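Local coordinates for protein 5'-methylthioadenosine nucleosidase / s-adenosylhomocysteine nucleosidase (Brucella melitensis bv. 1, PDB 4PR3) that is a nucleosidase of the phosphorylase superfamily, built on an alpha/beta fold with a mixed central sheet, and holds adenine in its pocket, at residues K31-M37 with P81-L87; Q97-Y101 with V209-L214; S105-R109 with V166-Y171; L134-V138 with P183-L187. All coordinates share one frame; numbering follows the deposited sequence.

Contact 1 (K31-M37 with P81-L87)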
loop_
_atom_site.group_PDB
_atom_site.type_symbol
_atom_site.label_atom_id
_atom_site.label_comp_id
_atom_site.label_asym_id
_atom_site.label_seq_id
_atom_site.Cartn_x
_atom_site.Cartn_y
_atom_site.Cartn_z
ATOM N N LYS A 31 -12.818 10.440 24.210
ATOM C CA LYS A 31 -11.904 10.217 23.095
ATOM C C LYS A 31 -12.581 9.387 22.009
ATOM O O LYS A 31 -13.369 8.488 22.302
ATOM C CB LYS A 31 -10.630 9.513 23.573
ATOM C CG LYS A 31 -9.879 10.250 24.668
ATOM C CD LYS A 31 -9.433 11.631 24.218
ATOM C CE LYS A 31 -8.704 12.360 25.339
ATOM N NZ LYS A 31 -8.364 13.767 24.981
ATOM N N ARG A 32 -12.271 9.687 20.753
ATOM C CA ARG A 32 -12.892 8.978 19.637
ATOM C C ARG A 32 -11.978 7.905 19.044
ATOM O O ARG A 32 -10.904 8.207 18.525
ATOM C CB ARG A 32 -13.342 9.968 18.561
ATOM C CG ARG A 32 -14.821 9.870 18.219
ATOM C CD ARG A 32 -15.363 11.213 17.777
ATOM N NE ARG A 32 -14.316 12.047 17.195
ATOM C CZ ARG A 32 -14.534 13.223 16.615
ATOM N NH1 ARG A 32 -15.770 13.702 16.531
ATOM N NH2 ARG A 32 -13.518 13.917 16.116
ATOM N N LEU A 33 -12.420 6.652 19.131
ATOM C CA LEU A 33 -11.626 5.513 18.682
ATOM C C LEU A 33 -12.191 4.884 17.414
ATOM O O LEU A 33 -13.403 4.718 17.275
ATOM C CB LEU A 33 -11.554 4.447 19.775
ATOM C CG LEU A 33 -11.133 4.883 21.176
ATOM C CD1 LEU A 33 -10.904 3.664 22.052
ATOM C CD2 LEU A 33 -9.889 5.741 21.115
ATOM N N LEU A 34 -11.300 4.528 16.496
ATOM C CA LEU A 34 -11.689 3.897 15.240
ATOM C C LEU A 34 -11.021 2.530 15.081
ATOM O O LEU A 34 -9.799 2.430 15.006
ATOM C CB LEU A 34 -11.325 4.805 14.064
ATOM C CG LEU A 34 -11.601 4.250 12.667
ATOM C CD1 LEU A 34 -13.079 3.930 12.512
ATOM C CD2 LEU A 34 -11.136 5.231 11.600
ATOM N N TYR A 35 -11.830 1.478 15.034
ATOM C CA TYR A 35 -11.302 0.130 14.876
ATOM C C TYR A 35 -11.318 -0.287 13.414
ATOM O O TYR A 35 -12.332 -0.145 12.730
ATOM C CB TYR A 35 -12.110 -0.866 15.709
ATOM C CG TYR A 35 -12.019 -0.631 17.196
ATOM C CD1 TYR A 35 -12.832 0.306 17.821
ATOM C CD2 TYR A 35 -11.119 -1.343 17.978
ATOM C CE1 TYR A 35 -12.753 0.527 19.182
ATOM C CE2 TYR A 35 -11.034 -1.131 19.341
ATOM C CZ TYR A 35 -11.854 -0.194 19.938
ATOM O OH TYR A 35 -11.773 0.027 21.294
ATOM N N VAL A 36 -10.188 -0.795 12.932
ATOM C CA VAL A 36 -10.104 -1.267 11.560
ATOM C C VAL A 36 -9.710 -2.741 11.507
ATOM O O VAL A 36 -8.886 -3.207 12.293
ATOM C CB VAL A 36 -9.136 -0.408 10.708
ATOM C CG1 VAL A 36 -9.490 1.066 10.837
ATOM C CG2 VAL A 36 -7.696 -0.642 11.113
HETATM N N MSE A 37 -10.335 -3.482 10.599
HETATM C CA MSE A 37 -10.012 -4.891 10.410
HETATM C C MSE A 37 -9.936 -5.228 8.926
HETATM O O MSE A 37 -10.549 -4.558 8.100
HETATM C CB MSE A 37 -11.038 -5.785 11.108
HETATM C CG MSE A 37 -11.198 -5.486 12.587
HETATM SE SE MSE A 37 -12.041 -6.919 13.597
HETATM C CE MSE A 37 -10.624 -8.249 13.491
ATOM N N PRO A 81 -10.487 10.811 14.270
ATOM C CA PRO A 81 -10.308 9.954 15.445
ATOM C C PRO A 81 -9.092 10.360 16.270
ATOM O O PRO A 81 -8.134 10.913 15.729
ATOM C CB PRO A 81 -10.073 8.572 14.830
ATOM C CG PRO A 81 -9.488 8.850 13.498
ATOM C CD PRO A 81 -10.137 10.112 13.020
ATOM N N ASP A 82 -9.142 10.106 17.573
ATOM C CA ASP A 82 -7.992 10.318 18.445
ATOM C C ASP A 82 -7.033 9.137 18.396
ATOM O O ASP A 82 -5.827 9.294 18.580
ATOM C CB ASP A 82 -8.446 10.573 19.879
ATOM C CG ASP A 82 -9.286 11.824 20.004
ATOM O OD1 ASP A 82 -8.698 12.924 20.039
ATOM O OD2 ASP A 82 -10.530 11.710 20.062
ATOM N N LEU A 83 -7.587 7.949 18.173
ATOM C CA LEU A 83 -6.791 6.734 18.075
ATOM C C LEU A 83 -7.367 5.774 17.043
ATOM O O LEU A 83 -8.577 5.536 17.012
ATOM C CB LEU A 83 -6.717 6.039 19.435
ATOM C CG LEU A 83 -6.072 4.652 19.466
ATOM C CD1 LEU A 83 -4.592 4.734 19.122
ATOM C CD2 LEU A 83 -6.276 3.988 20.819
ATOM N N VAL A 84 -6.498 5.216 16.204
ATOM C CA VAL A 84 -6.897 4.137 15.312
ATOM C C VAL A 84 -6.332 2.815 15.824
ATOM O O VAL A 84 -5.141 2.716 16.125
ATOM C CB VAL A 84 -6.416 4.372 13.866
ATOM C CG1 VAL A 84 -6.696 3.148 13.005
ATOM C CG2 VAL A 84 -7.083 5.605 13.275
ATOM N N ILE A 85 -7.189 1.808 15.940
ATOM C CA ILE A 85 -6.743 0.491 16.374
ATOM C C ILE A 85 -6.820 -0.527 15.242
ATOM O O ILE A 85 -7.906 -0.916 14.813
ATOM C CB ILE A 85 -7.560 -0.044 17.573
ATOM C CG1 ILE A 85 -7.475 0.911 18.766
ATOM C CG2 ILE A 85 -7.071 -1.424 17.975
ATOM C CD1 ILE A 85 -8.633 1.881 18.858
ATOM N N SER A 86 -5.657 -0.952 14.763
ATOM C CA SER A 86 -5.578 -2.043 13.804
ATOM C C SER A 86 -5.509 -3.363 14.558
ATOM O O SER A 86 -4.610 -3.577 15.369
ATOM C CB SER A 86 -4.345 -1.880 12.913
ATOM O OG SER A 86 -4.068 -3.066 12.192
ATOM N N LEU A 87 -6.461 -4.250 14.301
ATOM C CA LEU A 87 -6.462 -5.542 14.974
ATOM C C LEU A 87 -6.951 -6.666 14.066
ATOM O O LEU A 87 -7.718 -6.436 13.136
ATOM C CB LEU A 87 -7.279 -5.490 16.269
ATOM C CG LEU A 87 -8.801 -5.581 16.174
ATOM C CD1 LEU A 87 -9.381 -5.798 17.558
ATOM C CD2 LEU A 87 -9.397 -4.334 15.534
HETATM O O HOH W 1 -6.406 -3.957 10.250
#
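From Leu33 beside Leu83 to Val36 beside Ser86, the strands pair in parallel, their axes approaching to 4.7 Å and their directions differing by 23°. Backbone bonds alternate across the gap, such as Leu34 N to Leu83 O at 2.9 Å and Ile85 N to Leu34 O at 2.8 Å. Where regular pairing begins, Asp82 reaches over with its short acidic side chain. Its OD2 accepts from Arg32 N at 2.8 Å, on the anti side of the carboxylate and nearly straight (173°), while Asp82 N gives to Arg32 O. On the face with Leu33 and Leu83, Ile85 carries CG1 anti to its carbonyl carbon (chi1 -58°). The long branch thereby lays CD1 over the Tyr35 ring, 4.0 Å from its centroid, in a CH-pi contact; helix 207-226 covers this side through Val218 and Val225. On the other face Val36 CG1 meets Val84 CG1 at 4.1 Å, the two compact side chains crossing at about a right angle, and Val36 CG2 rests against Ser86 CA, beside a small side chain. Helix 60-76 joins strand 54-55, beyond 31-37, to 83-91, a beta-alpha-beta crossover with 31-37 between its parallel strands, as in the phosphorylase superfamily's alpha/beta fold.

Contact 2 (Q97-Y101 with V209-L214)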
loop_
_atom_site.group_PDB
_atom_site.type_symbol
_atom_site.label_atom_id
_atom_site.label_comp_id
_atom_site.label_asym_id
_atom_site.label_seq_id
_atom_site.Cartn_x
_atom_site.Cartn_y
_atom_site.Cartn_z
ATOM N N GLN A 97 0.776 -20.291 20.219
ATOM C CA GLN A 97 -0.418 -20.201 19.392
ATOM C C GLN A 97 -1.624 -19.760 20.207
ATOM O O GLN A 97 -1.702 -20.023 21.407
ATOM C CB GLN A 97 -0.702 -21.547 18.725
ATOM C CG GLN A 97 0.434 -22.045 17.853
ATOM C CD GLN A 97 0.676 -21.152 16.650
ATOM O OE1 GLN A 97 -0.267 -20.687 16.012
ATOM N NE2 GLN A 97 1.943 -20.902 16.340
ATOM N N ALA A 98 -2.557 -19.084 19.541
ATOM C CA ALA A 98 -3.817 -18.665 20.145
ATOM C C ALA A 98 -3.617 -17.748 21.345
ATOM O O ALA A 98 -4.329 -17.852 22.342
ATOM C CB ALA A 98 -4.662 -19.878 20.529
ATOM N N GLU A 99 -2.635 -16.857 21.249
ATOM C CA GLU A 99 -2.453 -15.825 22.260
ATOM C C GLU A 99 -2.486 -14.444 21.609
ATOM O O GLU A 99 -2.145 -14.295 20.438
ATOM C CB GLU A 99 -1.148 -16.029 23.036
ATOM C CG GLU A 99 -1.214 -15.481 24.456
ATOM C CD GLU A 99 0.136 -15.036 24.991
ATOM O OE1 GLU A 99 0.207 -13.926 25.565
ATOM O OE2 GLU A 99 1.121 -15.792 24.848
ATOM N N VAL A 100 -2.906 -13.441 22.374
ATOM C CA VAL A 100 -3.043 -12.081 21.859
ATOM C C VAL A 100 -1.873 -11.182 22.274
ATOM O O VAL A 100 -1.420 -11.221 23.417
ATOM C CB VAL A 100 -4.388 -11.454 22.298
ATOM C CG1 VAL A 100 -4.639 -11.711 23.779
ATOM C CG2 VAL A 100 -4.423 -9.967 21.991
ATOM N N TYR A 101 -1.381 -10.384 21.331
ATOM C CA TYR A 101 -0.233 -9.519 21.572
ATOM C C TYR A 101 -0.504 -8.106 21.070
ATOM O O TYR A 101 -1.176 -7.920 20.058
ATOM C CB TYR A 101 1.002 -10.072 20.852
ATOM C CG TYR A 101 1.466 -11.422 21.352
ATOM C CD1 TYR A 101 0.812 -12.592 20.978
ATOM C CD2 TYR A 101 2.566 -11.529 22.189
ATOM C CE1 TYR A 101 1.235 -13.822 21.433
ATOM C CE2 TYR A 101 2.996 -12.756 22.651
ATOM C CZ TYR A 101 2.329 -13.897 22.271
ATOM O OH TYR A 101 2.757 -15.118 22.727
ATOM N N VAL A 209 -11.358 -18.625 19.533
ATOM C CA VAL A 209 -10.535 -18.309 20.691
ATOM C C VAL A 209 -9.862 -16.954 20.492
ATOM O O VAL A 209 -9.746 -16.162 21.430
ATOM C CB VAL A 209 -9.460 -19.387 20.927
ATOM C CG1 VAL A 209 -8.751 -19.151 22.253
ATOM C CG2 VAL A 209 -10.083 -20.772 20.893
ATOM N N ILE A 210 -9.429 -16.695 19.262
ATOM C CA ILE A 210 -8.783 -15.434 18.911
ATOM C C ILE A 210 -9.724 -14.258 19.152
ATOM O O ILE A 210 -9.320 -13.241 19.716
ATOM C CB ILE A 210 -8.313 -15.426 17.440
ATOM C CG1 ILE A 210 -7.353 -16.588 17.177
ATOM C CG2 ILE A 210 -7.646 -14.105 17.090
ATOM C CD1 ILE A 210 -6.040 -16.479 17.926
ATOM N N ASP A 211 -10.979 -14.411 18.737
ATOM C CA ASP A 211 -11.994 -13.370 18.903
ATOM C C ASP A 211 -12.268 -13.037 20.371
ATOM O O ASP A 211 -12.494 -11.879 20.717
ATOM C CB ASP A 211 -13.292 -13.772 18.196
ATOM C CG ASP A 211 -14.508 -13.029 18.726
ATOM O OD1 ASP A 211 -14.686 -11.842 18.377
ATOM O OD2 ASP A 211 -15.293 -13.636 19.486
ATOM N N GLU A 212 -12.243 -14.050 21.231
ATOM C CA GLU A 212 -12.503 -13.843 22.652
ATOM C C GLU A 212 -11.317 -13.189 23.363
ATOM O O GLU A 212 -11.491 -12.309 24.206
ATOM C CB GLU A 212 -12.870 -15.164 23.331
ATOM C CG GLU A 212 -13.158 -15.037 24.820
ATOM C CD GLU A 212 -13.547 -16.358 25.458
ATOM O OE1 GLU A 212 -14.025 -17.255 24.729
ATOM O OE2 GLU A 212 -13.372 -16.502 26.686
ATOM N N LYS A 213 -10.109 -13.619 23.019
ATOM C CA LYS A 213 -8.906 -13.053 23.621
ATOM C C LYS A 213 -8.633 -11.644 23.105
ATOM O O LYS A 213 -8.092 -10.806 23.820
ATOM C CB LYS A 213 -7.702 -13.963 23.375
ATOM C CG LYS A 213 -7.745 -15.262 24.165
ATOM C CD LYS A 213 -6.573 -16.161 23.814
ATOM C CE LYS A 213 -6.557 -17.421 24.667
ATOM N NZ LYS A 213 -6.267 -17.133 26.100
ATOM N N LEU A 214 -9.017 -11.391 21.858
ATOM C CA LEU A 214 -8.873 -10.070 21.260
ATOM C C LEU A 214 -9.838 -9.083 21.911
ATOM O O LEU A 214 -9.521 -7.904 22.083
ATOM C CB LEU A 214 -9.133 -10.146 19.756
ATOM C CG LEU A 214 -8.113 -9.522 18.807
ATOM C CD1 LEU A 214 -6.703 -9.850 19.241
ATOM C CD2 LEU A 214 -8.355 -10.019 17.390
#
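Val100 is turned to chi1 46°, which sets CG1 between its backbone N and carbonyl carbon and CG2 opposite the N, and the two methyls thus meet different residues of the helix: CG1 lies against Lys213, CG2 against Leu214. Lys213 complements this by running extended from CB to CE and bending only at its last torsion, which draws its aliphatic part along the loop ahead of the strand. The result is a helix packed across the start of a strand, one of the helix-on-sheet layers of the alpha/beta fold, here joining helix 207-226 to strand 100-108. Val209, Ile210, Lys213 and Leu214 do the touching, two pairs one turn apart, in keeping with the backbone bonds Lys213 N to Val209 O (3.0 Å) and Leu214 N to Ile210 O (2.8 Å). Ala98 adopts a left-handed helical conformation, and its single methyl adds little bulk where Ile210 CD1 comes within 3.8 Å of Ala98 CA; Val209 CG1 grazes Ala98 CB from farther off. No hydrogen bond crosses the contact, and a lysine suits its margin because its methylenes can pack while its amino group, normally charged, stays away from the apolar centre. Asp211, on a different side of the helix, is buried and hydrogen-bonded to His46 and to Leu47 N. On the strand side, the backbone of Ala98 and Glu99 bonds to Ile190 of strand 184-192. At the first residue of the strand, Val100 CG1 is 3.8 Å from Lys213 CB, and Val100 CG2 meets Leu214 CD1 at 3.6 Å.

Contact 3 (S105-R109 with V166-Y171). With ADE (adenine), chain C; PO4 (phosphate ion), chain D.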
loop_
_atom_site.group_PDB
_atom_site.type_symbol
_atom_site.label_atom_id
_atom_site.label_comp_id
_atom_site.label_asym_id
_atom_site.label_seq_id
_atom_site.Cartn_x
_atom_site.Cartn_y
_atom_site.Cartn_z
ATOM N N SER A 105 6.367 -2.786 17.692
ATOM C CA SER A 105 6.973 -2.174 16.519
ATOM C C SER A 105 6.565 -2.921 15.261
ATOM O O SER A 105 6.231 -4.104 15.317
ATOM C CB SER A 105 8.490 -2.165 16.648
ATOM O OG SER A 105 8.985 -3.484 16.728
ATOM N N VAL A 106 6.595 -2.228 14.126
ATOM C CA VAL A 106 6.205 -2.834 12.860
ATOM C C VAL A 106 7.233 -2.545 11.767
ATOM O O VAL A 106 7.883 -1.500 11.764
ATOM C CB VAL A 106 4.786 -2.378 12.418
ATOM C CG1 VAL A 106 4.797 -0.933 11.979
ATOM C CG2 VAL A 106 4.248 -3.272 11.308
ATOM N N SER A 107 7.394 -3.493 10.854
ATOM C CA SER A 107 8.291 -3.321 9.725
ATOM C C SER A 107 7.614 -3.806 8.444
ATOM O O SER A 107 6.595 -4.497 8.498
ATOM C CB SER A 107 9.608 -4.059 9.970
ATOM O OG SER A 107 9.377 -5.424 10.268
ATOM N N TYR A 108 8.177 -3.425 7.302
ATOM C CA TYR A 108 7.611 -3.740 5.995
ATOM C C TYR A 108 8.568 -4.673 5.264
ATOM O O TYR A 108 9.614 -4.241 4.783
ATOM C CB TYR A 108 7.460 -2.434 5.214
ATOM C CG TYR A 108 6.737 -2.512 3.888
ATOM C CD1 TYR A 108 5.885 -3.568 3.583
ATOM C CD2 TYR A 108 6.911 -1.515 2.939
ATOM C CE1 TYR A 108 5.226 -3.618 2.366
ATOM C CE2 TYR A 108 6.264 -1.559 1.726
ATOM C CZ TYR A 108 5.424 -2.609 1.442
ATOM O OH TYR A 108 4.785 -2.634 0.225
ATOM N N ARG A 109 8.205 -5.946 5.146
ATOM C CA ARG A 109 9.155 -6.940 4.643
ATOM C C ARG A 109 9.222 -7.000 3.121
ATOM O O ARG A 109 10.135 -7.605 2.559
ATOM C CB ARG A 109 8.864 -8.326 5.222
ATOM C CG ARG A 109 7.483 -8.844 4.905
ATOM C CD ARG A 109 7.290 -10.264 5.397
ATOM N NE ARG A 109 5.958 -10.755 5.063
ATOM C CZ ARG A 109 4.894 -10.625 5.846
ATOM N NH1 ARG A 109 5.003 -10.028 7.025
ATOM N NH2 ARG A 109 3.723 -11.102 5.453
ATOM N N VAL A 166 3.852 -12.110 11.968
ATOM C CA VAL A 166 3.642 -11.564 10.630
ATOM C C VAL A 166 2.169 -11.258 10.339
ATOM O O VAL A 166 1.276 -12.004 10.743
ATOM C CB VAL A 166 4.187 -12.521 9.534
ATOM C CG1 VAL A 166 5.686 -12.714 9.686
ATOM C CG2 VAL A 166 3.473 -13.862 9.583
ATOM N N ASP A 167 1.922 -10.152 9.643
ATOM C CA ASP A 167 0.581 -9.842 9.159
ATOM C C ASP A 167 0.637 -9.202 7.775
ATOM O O ASP A 167 1.713 -8.989 7.218
ATOM C CB ASP A 167 -0.166 -8.930 10.135
ATOM C CG ASP A 167 0.121 -7.457 9.898
ATOM O OD1 ASP A 167 1.301 -7.106 9.665
ATOM O OD2 ASP A 167 -0.839 -6.651 9.942
HETATM N N MSE A 168 -0.531 -8.951 7.197
HETATM C CA MSE A 168 -0.613 -8.321 5.882
HETATM C C MSE A 168 -1.019 -6.846 5.806
HETATM O O MSE A 168 -1.134 -6.295 4.713
HETATM C CB MSE A 168 -1.459 -9.188 4.965
HETATM C CG MSE A 168 -0.912 -10.595 4.909
HETATM SE SE MSE A 168 -2.102 -11.822 4.040
HETATM C CE MSE A 168 -2.213 -10.917 2.312
ATOM N N GLU A 169 -1.244 -6.214 6.953
ATOM C CA GLU A 169 -1.936 -4.921 6.999
ATOM C C GLU A 169 -1.213 -3.799 7.742
ATOM O O GLU A 169 -1.006 -2.719 7.196
ATOM C CB GLU A 169 -3.366 -5.067 7.530
ATOM C CG GLU A 169 -4.350 -5.621 6.511
ATOM C CD GLU A 169 -4.328 -7.136 6.443
ATOM O OE1 GLU A 169 -4.245 -7.779 7.516
ATOM O OE2 GLU A 169 -4.391 -7.680 5.319
ATOM N N THR A 170 -0.893 -4.054 9.006
ATOM C CA THR A 170 -0.547 -3.023 9.985
ATOM C C THR A 170 0.404 -1.914 9.526
ATOM O O THR A 170 0.120 -0.741 9.758
ATOM C CB THR A 170 0.019 -3.671 11.260
ATOM O OG1 THR A 170 -0.925 -4.623 11.762
ATOM C CG2 THR A 170 0.298 -2.625 12.329
ATOM N N TYR A 171 1.511 -2.259 8.875
ATOM C CA TYR A 171 2.447 -1.228 8.421
ATOM C C TYR A 171 1.784 -0.249 7.451
ATOM O O TYR A 171 2.093 0.940 7.444
ATOM C CB TYR A 171 3.701 -1.835 7.784
ATOM C CG TYR A 171 4.654 -0.796 7.237
ATOM C CD1 TYR A 171 5.653 -0.252 8.037
ATOM C CD2 TYR A 171 4.552 -0.352 5.923
ATOM C CE1 TYR A 171 6.518 0.706 7.542
ATOM C CE2 TYR A 171 5.408 0.601 5.424
ATOM C CZ TYR A 171 6.389 1.127 6.235
ATOM O OH TYR A 171 7.243 2.079 5.729
HETATM N N9 ADE C . -2.269 -13.426 9.181
HETATM C C8 ADE C . -2.532 -14.583 9.860
HETATM N N7 ADE C . -1.668 -15.540 9.626
HETATM C C5 ADE C . -0.776 -14.972 8.731
HETATM C C6 ADE C . 0.376 -15.472 8.092
HETATM N N6 ADE C . 0.839 -16.713 8.270
HETATM N N1 ADE C . 1.036 -14.645 7.256
HETATM C C2 ADE C . 0.573 -13.403 7.076
HETATM N N3 ADE C . -0.497 -12.823 7.618
HETATM C C4 ADE C . -1.133 -13.670 8.444
HETATM P P PO4 D . 11.451 -8.411 9.004
HETATM O O1 PO4 D . 11.257 -7.145 8.201
HETATM O O2 PO4 D . 10.479 -9.452 8.508
HETATM O O3 PO4 D . 12.864 -8.920 8.827
HETATM O O4 PO4 D . 11.186 -8.128 10.467
#
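Tyr108 puts its CB, not its ring, over the centre of the Tyr171 face, 3.6 Å from the centroid, a CH-pi contact; its ring touches with CD2, 3.6 Å from Tyr171 CE2. The planes are 16° from parallel, yet the displaced rings cover little of each other. Tyr171 has CG opposite its backbone N (chi1 177°), which sends its ring from the helix start toward the strand; Val61 of the second subunit packs on both tyrosines. Branched Val106 fills the place beside them, CG2 at 3.8 Å from Tyr171 CB. At the other end, the extended Arg109 chain brings its guanidinium to Asp167 O, where NH1 and NH2 make only weak bonds; Asn151 O and Ser147 OG are its firmer partners. Asp167 forms an Asx turn: OD2 accepts from Glu169 N at 3.0 Å and, through its syn lone pair, from Thr170 N at 2.8 Å, with Thr170 OG1 donating from above the carboxylate plane, while OD1 bonds to Thr148. Val166, Asp167 and Met168 line the adenine, Val166 CG2 being 3.5 Å from its N1. Three donors on one oxygen probably hold the bend from strand to helix, and with it the backbone beside the adenine.

Contact 4 (L134-V138 with P183-L187)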
loop_
_atom_site.group_PDB
_atom_site.type_symbol
_atom_site.label_atom_id
_atom_site.label_comp_id
_atom_site.label_asym_id
_atom_site.label_seq_id
_atom_site.Cartn_x
_atom_site.Cartn_y
_atom_site.Cartn_z
ATOM N N LEU A 134 5.808 1.637 17.749
ATOM C CA LEU A 134 4.470 2.167 17.978
ATOM C C LEU A 134 4.463 2.922 19.309
ATOM O O LEU A 134 5.182 2.550 20.242
ATOM C CB LEU A 134 3.422 1.046 17.952
ATOM C CG LEU A 134 3.197 0.361 16.593
ATOM C CD1 LEU A 134 1.799 -0.239 16.493
ATOM C CD2 LEU A 134 3.448 1.315 15.432
ATOM N N PRO A 135 3.660 3.993 19.399
ATOM C CA PRO A 135 3.721 4.914 20.544
ATOM C C PRO A 135 3.221 4.368 21.886
ATOM O O PRO A 135 3.590 4.930 22.913
ATOM C CB PRO A 135 2.827 6.079 20.097
ATOM C CG PRO A 135 1.862 5.464 19.141
ATOM C CD PRO A 135 2.662 4.422 18.402
ATOM N N PHE A 136 2.412 3.314 21.892
ATOM C CA PHE A 136 1.693 2.948 23.114
ATOM C C PHE A 136 2.021 1.581 23.712
ATOM O O PHE A 136 2.381 0.641 23.007
ATOM C CB PHE A 136 0.185 3.056 22.888
ATOM C CG PHE A 136 -0.267 4.433 22.509
ATOM C CD1 PHE A 136 0.240 5.544 23.164
ATOM C CD2 PHE A 136 -1.183 4.621 21.486
ATOM C CE1 PHE A 136 -0.171 6.817 22.816
ATOM C CE2 PHE A 136 -1.593 5.892 21.135
ATOM C CZ PHE A 136 -1.087 6.992 21.801
ATOM N N ARG A 137 1.888 1.499 25.033
ATOM C CA ARG A 137 2.019 0.249 25.768
ATOM C C ARG A 137 0.896 0.150 26.787
ATOM O O ARG A 137 0.785 0.989 27.676
ATOM C CB ARG A 137 3.368 0.178 26.487
ATOM C CG ARG A 137 4.580 0.218 25.565
ATOM C CD ARG A 137 4.606 -0.972 24.622
ATOM N NE ARG A 137 5.774 -0.932 23.750
ATOM C CZ ARG A 137 5.801 -0.346 22.555
ATOM N NH1 ARG A 137 4.717 0.248 22.074
ATOM N NH2 ARG A 137 6.915 -0.359 21.840
ATOM N N VAL A 138 0.061 -0.874 26.654
ATOM C CA VAL A 138 -1.025 -1.098 27.596
ATOM C C VAL A 138 -0.668 -2.255 28.521
ATOM O O VAL A 138 -0.255 -3.321 28.064
ATOM C CB VAL A 138 -2.350 -1.400 26.863
ATOM C CG1 VAL A 138 -3.454 -1.736 27.856
ATOM C CG2 VAL A 138 -2.748 -0.218 25.992
ATOM N N PRO A 183 -2.352 8.709 15.883
ATOM C CA PRO A 183 -1.548 7.601 16.410
ATOM C C PRO A 183 -2.215 6.243 16.180
ATOM O O PRO A 183 -3.437 6.168 16.037
ATOM C CB PRO A 183 -1.464 7.911 17.907
ATOM C CG PRO A 183 -2.682 8.716 18.190
ATOM C CD PRO A 183 -2.911 9.547 16.959
ATOM N N LEU A 184 -1.409 5.185 16.148
ATOM C CA LEU A 184 -1.898 3.840 15.852
ATOM C C LEU A 184 -1.565 2.852 16.973
ATOM O O LEU A 184 -0.494 2.921 17.573
ATOM C CB LEU A 184 -1.300 3.344 14.531
ATOM C CG LEU A 184 -1.573 1.886 14.146
ATOM C CD1 LEU A 184 -3.009 1.699 13.684
ATOM C CD2 LEU A 184 -0.595 1.403 13.092
ATOM N N LEU A 185 -2.489 1.936 17.243
ATOM C CA LEU A 185 -2.263 0.860 18.206
ATOM C C LEU A 185 -2.653 -0.481 17.582
ATOM O O LEU A 185 -3.774 -0.642 17.107
ATOM C CB LEU A 185 -3.071 1.118 19.479
ATOM C CG LEU A 185 -2.933 0.181 20.682
ATOM C CD1 LEU A 185 -3.200 0.959 21.961
ATOM C CD2 LEU A 185 -3.876 -1.015 20.587
ATOM N N GLY A 186 -1.719 -1.427 17.546
ATOM C CA GLY A 186 -2.019 -2.759 17.042
ATOM C C GLY A 186 -2.346 -3.822 18.077
ATOM O O GLY A 186 -1.847 -3.785 19.201
ATOM N N LEU A 187 -3.161 -4.795 17.674
ATOM C CA LEU A 187 -3.444 -5.985 18.476
ATOM C C LEU A 187 -3.529 -7.200 17.557
ATOM O O LEU A 187 -4.262 -7.180 16.573
ATOM C CB LEU A 187 -4.756 -5.833 19.249
ATOM C CG LEU A 187 -4.834 -4.810 20.385
ATOM C CD1 LEU A 187 -6.248 -4.756 20.952
ATOM C CD2 LEU A 187 -3.827 -5.126 21.483
HETATM O O HOH W 2 0.823 1.837 19.895
#
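The Phe136 ring has Pro135 CG over the centre of one face, 3.9 Å above the plane, while Pro183, just ahead of strand 184-192, brings CB in obliquely, 3.8 Å from CE2. With CG opposite its carbonyl carbon (chi1 -60°), the ring leans over the strand's beginning, where the two prolines also touch each other. Prolines suit this margin, being rigid, apolar and without an N-H that needs a partner, while the Phe136 ring gives them a broad surface. Further along, Leu185 sends CD1 to Phe136 CB at 4.1 Å and to Val138 CG2 at 4.2 Å, one methyl serving two residues of the loop. The Leu134 methyl CD1 packs on backbone, 3.9 Å from the N of Gly186, which has no side chain. Leu229 covers Phe136, Val138 and Leu185, and helix 170-180 meets Leu134 and Leu184 through Leu174. The contact thus lays the loop that follows strand 132-133 across strand 184-192 of the central sheet. Arg137 turns back on its own loop, NH1 giving to Leu134 O at 3.0 Å from above the carbonyl plane. No direct hydrogen bond joins the segments; one water accepts from Phe136 N at 2.9 Å and donates to Leu184 O, also at 2.9 Å. Apolar packing therefore carries the contact, with that single water satisfying two backbone groups between loop and strand.

The four contacts share one sheet. Contacts 1 and 4, with centres about 10 Å apart, are neighbours in it: Val84 O and Leu185 N, and Ser86 O and Leu187 N, each lie 3.0 Å apart, probable hydrogen bonds. Contacts 2 and 3 use opposite ends of strand 100-108, their centres about 18 Å apart. Helix 207-226 joins contacts 1 and 2, where Leu87 CD1 packs on Leu214 CG at 4.1 Å. Contact 3 itself supplies pocket residues, whereas the side chain of Ile210 (contact 2) lies about 9 Å from the adenine and that of Met37 (contact 1) about 11 Å. Contact 4 is more remote, touching contact 3 through Thr170 O and Leu184 CD2.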